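Local coordinates for probable benzoylformate decarboxylase (Rhodococcus jostii, PDB 7ORX), which belongs to the thiamine diphosphate-dependent enzyme family and binds thiamine diphosphate together with a sodium ion, at residues C[454-466]-C[476-488]. Residues are numbered along the deposited sequence; the frame is centred on the assembly and turned at random.
Sequences IILNNGTYGALRG and TPGLDVPGIDFVH. With NA (sodium ion), chain J; TPP (thiamine diphosphate), chain I.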
loop_
_atom_site.group_PDB
_atom_site.type_symbol
_atom_site.label_atom_id
_atom_site.label_comp_id
_atom_site.label_asym_id
_atom_site.label_seq_id
_atom_site.Cartn_x
_atom_site.Cartn_y
_atom_site.Cartn_z
ATOM N N ILE C 454 -29.450 24.950 -11.555
ATOM C CA ILE C 454 -30.687 24.375 -12.131
ATOM C C ILE C 454 -30.698 22.894 -11.807
ATOM O O ILE C 454 -29.845 22.168 -12.327
ATOM C CB ILE C 454 -30.736 24.628 -13.637
ATOM C CG1 ILE C 454 -30.742 26.125 -13.929
ATOM C CG2 ILE C 454 -31.918 23.924 -14.239
ATOM C CD1 ILE C 454 -30.561 26.457 -15.409
ATOM N N ILE C 455 -31.601 22.474 -10.937
ATOM C CA ILE C 455 -31.830 21.038 -10.631
ATOM C C ILE C 455 -32.770 20.517 -11.715
ATOM O O ILE C 455 -33.832 21.049 -11.804
ATOM C CB ILE C 455 -32.450 20.875 -9.234
ATOM C CG1 ILE C 455 -31.617 21.519 -8.121
ATOM C CG2 ILE C 455 -32.706 19.420 -8.956
ATOM C CD1 ILE C 455 -30.185 21.105 -8.110
ATOM N N LEU C 456 -32.361 19.564 -12.538
ATOM C CA LEU C 456 -33.257 18.866 -13.467
ATOM C C LEU C 456 -33.824 17.708 -12.675
ATOM O O LEU C 456 -33.084 16.755 -12.455
ATOM C CB LEU C 456 -32.495 18.343 -14.672
ATOM C CG LEU C 456 -32.112 19.397 -15.695
ATOM C CD1 LEU C 456 -30.962 20.218 -15.207
ATOM C CD2 LEU C 456 -31.673 18.769 -16.996
ATOM N N ASN C 457 -35.064 17.850 -12.210
ATOM C CA ASN C 457 -35.725 16.887 -11.302
ATOM C C ASN C 457 -36.672 15.996 -12.106
ATOM O O ASN C 457 -37.806 16.450 -12.369
ATOM C CB ASN C 457 -36.506 17.606 -10.205
ATOM C CG ASN C 457 -37.181 16.634 -9.254
ATOM O OD1 ASN C 457 -37.265 15.441 -9.538
ATOM N ND2 ASN C 457 -37.630 17.130 -8.111
ATOM N N ASN C 458 -36.260 14.766 -12.423
ATOM C CA ASN C 458 -37.129 13.778 -13.098
ATOM C C ASN C 458 -37.555 12.673 -12.113
ATOM O O ASN C 458 -38.140 11.681 -12.557
ATOM C CB ASN C 458 -36.539 13.326 -14.439
ATOM C CG ASN C 458 -35.185 12.687 -14.403
ATOM O OD1 ASN C 458 -34.677 12.370 -13.341
ATOM N ND2 ASN C 458 -34.610 12.514 -15.584
ATOM N N GLY C 459 -37.377 12.876 -10.809
ATOM C CA GLY C 459 -37.870 11.978 -9.743
ATOM C C GLY C 459 -37.115 10.655 -9.660
ATOM O O GLY C 459 -37.534 9.808 -8.862
ATOM N N THR C 460 -36.027 10.494 -10.422
ATOM C CA THR C 460 -35.364 9.196 -10.702
ATOM C C THR C 460 -33.843 9.374 -10.924
ATOM O O THR C 460 -33.354 10.514 -11.214
ATOM C CB THR C 460 -36.067 8.529 -11.890
ATOM O OG1 THR C 460 -35.761 7.135 -11.932
ATOM C CG2 THR C 460 -35.698 9.150 -13.216
ATOM N N TYR C 461 -33.117 8.262 -10.792
ATOM C CA TYR C 461 -31.755 8.056 -11.344
ATOM C C TYR C 461 -31.907 7.620 -12.804
ATOM O O TYR C 461 -31.928 6.421 -13.091
ATOM C CB TYR C 461 -30.988 7.023 -10.509
ATOM C CG TYR C 461 -30.627 7.429 -9.098
ATOM C CD1 TYR C 461 -30.295 8.731 -8.765
ATOM C CD2 TYR C 461 -30.547 6.475 -8.102
ATOM C CE1 TYR C 461 -29.917 9.074 -7.480
ATOM C CE2 TYR C 461 -30.165 6.803 -6.808
ATOM C CZ TYR C 461 -29.841 8.110 -6.493
ATOM O OH TYR C 461 -29.434 8.456 -5.231
ATOM N N GLY C 462 -32.069 8.586 -13.697
ATOM C CA GLY C 462 -32.445 8.351 -15.106
ATOM C C GLY C 462 -31.427 7.512 -15.859
ATOM O O GLY C 462 -31.854 6.552 -16.523
ATOM N N ALA C 463 -30.128 7.839 -15.773
ATOM C CA ALA C 463 -29.055 7.156 -16.541
ATOM C C ALA C 463 -28.942 5.691 -16.097
ATOM O O ALA C 463 -28.502 4.887 -16.927
ATOM C CB ALA C 463 -27.733 7.885 -16.393
ATOM N N LEU C 464 -29.328 5.367 -14.852
ATOM C CA LEU C 464 -29.339 3.983 -14.291
ATOM C C LEU C 464 -30.532 3.185 -14.804
ATOM O O LEU C 464 -30.411 1.947 -14.811
ATOM C CB LEU C 464 -29.385 4.009 -12.759
ATOM C CG LEU C 464 -28.093 4.384 -12.044
ATOM C CD1 LEU C 464 -28.193 3.947 -10.588
ATOM C CD2 LEU C 464 -26.870 3.781 -12.752
ATOM N N ARG C 465 -31.650 3.854 -15.133
ATOM C CA ARG C 465 -32.781 3.246 -15.884
ATOM C C ARG C 465 -32.347 2.987 -17.329
ATOM O O ARG C 465 -32.670 1.903 -17.826
ATOM C CB ARG C 465 -34.018 4.137 -15.830
ATOM C CG ARG C 465 -34.675 4.205 -14.459
ATOM C CD ARG C 465 -36.070 4.799 -14.567
ATOM N NE ARG C 465 -36.777 4.584 -13.320
ATOM C CZ ARG C 465 -37.297 3.428 -12.946
ATOM N NH1 ARG C 465 -37.202 2.367 -13.729
ATOM N NH2 ARG C 465 -37.882 3.328 -11.766
ATOM N N GLY C 466 -31.602 3.929 -17.948
ATOM C CA GLY C 466 -30.883 3.786 -19.247
ATOM C C GLY C 466 -30.020 2.534 -19.320
ATOM O O GLY C 466 -30.046 1.847 -20.356
ATOM N N THR C 476 -34.743 -2.870 -10.662
ATOM C CA THR C 476 -33.675 -2.994 -9.631
ATOM C C THR C 476 -34.110 -2.109 -8.448
ATOM O O THR C 476 -34.722 -1.047 -8.658
ATOM C CB THR C 476 -32.316 -2.659 -10.314
ATOM O OG1 THR C 476 -31.549 -3.822 -10.654
ATOM C CG2 THR C 476 -31.424 -1.739 -9.502
ATOM N N PRO C 477 -33.853 -2.492 -7.165
ATOM C CA PRO C 477 -34.077 -1.583 -6.034
ATOM C C PRO C 477 -33.263 -0.287 -6.164
ATOM O O PRO C 477 -32.069 -0.323 -6.565
ATOM C CB PRO C 477 -33.619 -2.364 -4.797
ATOM C CG PRO C 477 -33.633 -3.828 -5.231
ATOM C CD PRO C 477 -33.394 -3.824 -6.729
ATOM N N GLY C 478 -33.912 0.847 -5.885
ATOM C CA GLY C 478 -33.223 2.144 -5.672
ATOM C C GLY C 478 -32.971 2.930 -6.954
ATOM O O GLY C 478 -32.020 3.704 -6.960
ATOM N N LEU C 479 -33.827 2.799 -7.979
ATOM C CA LEU C 479 -33.724 3.604 -9.222
ATOM C C LEU C 479 -34.422 4.954 -9.030
ATOM O O LEU C 479 -34.092 5.891 -9.779
ATOM C CB LEU C 479 -34.310 2.818 -10.395
ATOM C CG LEU C 479 -33.521 1.587 -10.837
ATOM C CD1 LEU C 479 -34.213 0.887 -12.011
ATOM C CD2 LEU C 479 -32.053 1.929 -11.182
ATOM N N ASP C 480 -35.323 5.062 -8.044
ATOM C CA ASP C 480 -36.243 6.224 -7.890
ATOM C C ASP C 480 -35.890 7.050 -6.651
ATOM O O ASP C 480 -35.721 6.451 -5.580
ATOM C CB ASP C 480 -37.694 5.769 -7.823
ATOM C CG ASP C 480 -38.205 5.234 -9.145
ATOM O OD1 ASP C 480 -37.675 5.644 -10.201
ATOM O OD2 ASP C 480 -39.166 4.421 -9.107
ATOM N N VAL C 481 -35.832 8.380 -6.800
ATOM C CA VAL C 481 -35.572 9.324 -5.678
ATOM C C VAL C 481 -36.732 10.321 -5.589
ATOM O O VAL C 481 -36.545 11.534 -5.740
ATOM C CB VAL C 481 -34.164 9.964 -5.804
ATOM C CG1 VAL C 481 -33.081 8.889 -5.771
ATOM C CG2 VAL C 481 -33.998 10.836 -7.043
ATOM N N PRO C 482 -37.972 9.829 -5.307
ATOM C CA PRO C 482 -39.148 10.697 -5.114
ATOM C C PRO C 482 -39.153 11.354 -3.724
ATOM O O PRO C 482 -38.515 10.832 -2.853
ATOM C CB PRO C 482 -40.328 9.715 -5.267
ATOM C CG PRO C 482 -39.792 8.417 -4.690
ATOM C CD PRO C 482 -38.335 8.400 -5.143
ATOM N N GLY C 483 -39.857 12.465 -3.558
ATOM C CA GLY C 483 -40.161 13.078 -2.247
ATOM C C GLY C 483 -39.039 13.977 -1.747
ATOM O O GLY C 483 -38.847 14.000 -0.510
ATOM N N ILE C 484 -38.316 14.663 -2.659
ATOM C CA ILE C 484 -37.272 15.680 -2.356
ATOM C C ILE C 484 -37.742 17.033 -2.886
ATOM O O ILE C 484 -37.952 17.138 -4.109
ATOM C CB ILE C 484 -35.941 15.301 -3.018
ATOM C CG1 ILE C 484 -35.470 13.922 -2.554
ATOM C CG2 ILE C 484 -34.876 16.392 -2.824
ATOM C CD1 ILE C 484 -34.229 13.442 -3.295
ATOM N N ASP C 485 -37.831 18.046 -2.025
ATOM C CA ASP C 485 -38.120 19.444 -2.432
ATOM C C ASP C 485 -36.818 20.252 -2.363
ATOM O O ASP C 485 -36.444 20.651 -1.256
ATOM C CB ASP C 485 -39.209 20.054 -1.554
ATOM C CG ASP C 485 -39.782 21.369 -2.085
ATOM O OD1 ASP C 485 -39.207 21.897 -3.051
ATOM O OD2 ASP C 485 -40.831 21.857 -1.551
ATOM N N PHE C 486 -36.185 20.529 -3.504
ATOM C CA PHE C 486 -34.897 21.272 -3.607
ATOM C C PHE C 486 -35.074 22.732 -3.214
ATOM O O PHE C 486 -34.104 23.344 -2.799
ATOM C CB PHE C 486 -34.308 21.150 -5.012
ATOM C CG PHE C 486 -33.837 19.745 -5.249
ATOM C CD1 PHE C 486 -32.586 19.344 -4.820
ATOM C CD2 PHE C 486 -34.693 18.792 -5.774
ATOM C CE1 PHE C 486 -32.170 18.039 -4.989
ATOM C CE2 PHE C 486 -34.285 17.483 -5.927
ATOM C CZ PHE C 486 -33.019 17.110 -5.532
ATOM N N VAL C 487 -36.268 23.280 -3.333
ATOM C CA VAL C 487 -36.554 24.659 -2.853
ATOM C C VAL C 487 -36.390 24.661 -1.335
ATOM O O VAL C 487 -35.704 25.532 -0.851
ATOM C CB VAL C 487 -37.940 25.167 -3.297
ATOM C CG1 VAL C 487 -38.293 26.486 -2.637
ATOM C CG2 VAL C 487 -37.997 25.277 -4.821
ATOM N N HIS C 488 -36.968 23.697 -0.628
ATOM C CA HIS C 488 -36.839 23.555 0.844
ATOM C C HIS C 488 -35.363 23.355 1.191
ATOM O O HIS C 488 -34.906 23.942 2.175
ATOM C CB HIS C 488 -37.719 22.406 1.386
ATOM C CG HIS C 488 -39.096 22.825 1.755
ATOM N ND1 HIS C 488 -39.311 23.919 2.571
ATOM C CD2 HIS C 488 -40.316 22.308 1.454
ATOM C CE1 HIS C 488 -40.624 24.079 2.741
ATOM N NE2 HIS C 488 -41.260 23.118 2.029
HETATM NA NA NA J . -32.942 12.263 -12.135
HETATM N "N1'" TPP I . -22.590 7.125 -6.688
HETATM C "C2'" TPP I . -21.653 7.998 -7.081
HETATM C CM2 TPP I . -20.860 8.700 -6.027
HETATM N "N3'" TPP I . -21.364 8.281 -8.350
HETATM C "C4'" TPP I . -22.061 7.639 -9.302
HETATM N "N4'" TPP I . -21.743 7.939 -10.569
HETATM C "C5'" TPP I . -23.082 6.710 -8.990
HETATM C "C6'" TPP I . -23.284 6.490 -7.641
HETATM C "C7'" TPP I . -23.904 5.988 -10.047
HETATM N N3 TPP I . -24.815 6.878 -10.808
HETATM C C2 TPP I . -24.597 7.186 -12.089
HETATM S S1 TPP I . -25.835 8.159 -12.769
HETATM C C5 TPP I . -26.666 8.124 -11.243
HETATM C C4 TPP I . -25.962 7.475 -10.280
HETATM C CM4 TPP I . -26.357 7.349 -8.838
HETATM C C6 TPP I . -28.040 8.722 -11.106
HETATM C C7 TPP I . -28.029 10.199 -10.842
HETATM O O7 TPP I . -28.842 10.805 -11.864
HETATM P PA TPP I . -29.428 12.280 -11.693
HETATM O O1A TPP I . -28.543 13.324 -11.095
HETATM O O2A TPP I . -30.732 12.063 -11.002
HETATM O O3A TPP I . -29.606 12.572 -13.260
HETATM P PB TPP I . -30.481 11.755 -14.365
HETATM O O1B TPP I . -30.342 12.479 -15.695
HETATM O O2B TPP I . -29.953 10.337 -14.402
HETATM O O3B TPP I . -31.893 11.821 -13.823
HETATM O O HOH W 1 -32.665 14.376 -13.165
#
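A short backbone bridge, flanked by a salt bridge and aromatic packing, pins the loop 478-482 against the turn that holds thiamine diphosphate and leads from strand 452-457 to helix 462-470. Tyr461 N donates to Leu479 O (2.8 Å), almost straight at 163°, and Val481 N donates to Gly459 O (3.0 Å); together they pair Thr460 with Asp480. Gly459 suits this turn with its positive phi, and Asn457 OD1 receives Gly459 N in an Asx turn, while Asn457 ND2 bonds to Glu523. Beside the bridge, Arg465 NH2 meets Asp480 OD1 (2.8 Å) in the guanidinium plane, on the syn side of Asp480 but tilted out of the carboxylate plane. The extended chain of Arg465 carries its charge there from the helix, and aliphatic Leu479 lies over one guanidinium face. The Tyr461 ring is sandwiched: Val481 CG1 sits 3.7 Å from the ring centroid, a CH-pi contact, and methyl CM4 of thiamine diphosphate covers the opposite face. With CG of Tyr461 beside its backbone N (chi1 -67°), the hydroxyl reaches Asn26 of the second subunit. Farther along, Ile455 CG2 lies over the face of the Phe486 ring, 3.8 Å from its centroid, joining strand 452-457 to the start of helix 486-493. Thr460 O and Asn458 coordinate the sodium ion with Asp431, a water and diphosphate oxygens. At the helix start Ala463 N donates to TPP O2B (2.9 Å). These features belong to the Gly-Asp-Gly...Asn-Asn diphosphate- and metal-binding motif of thiamine diphosphate enzymes, with Asp431 in its first part and Asn458 as its closing asparagine.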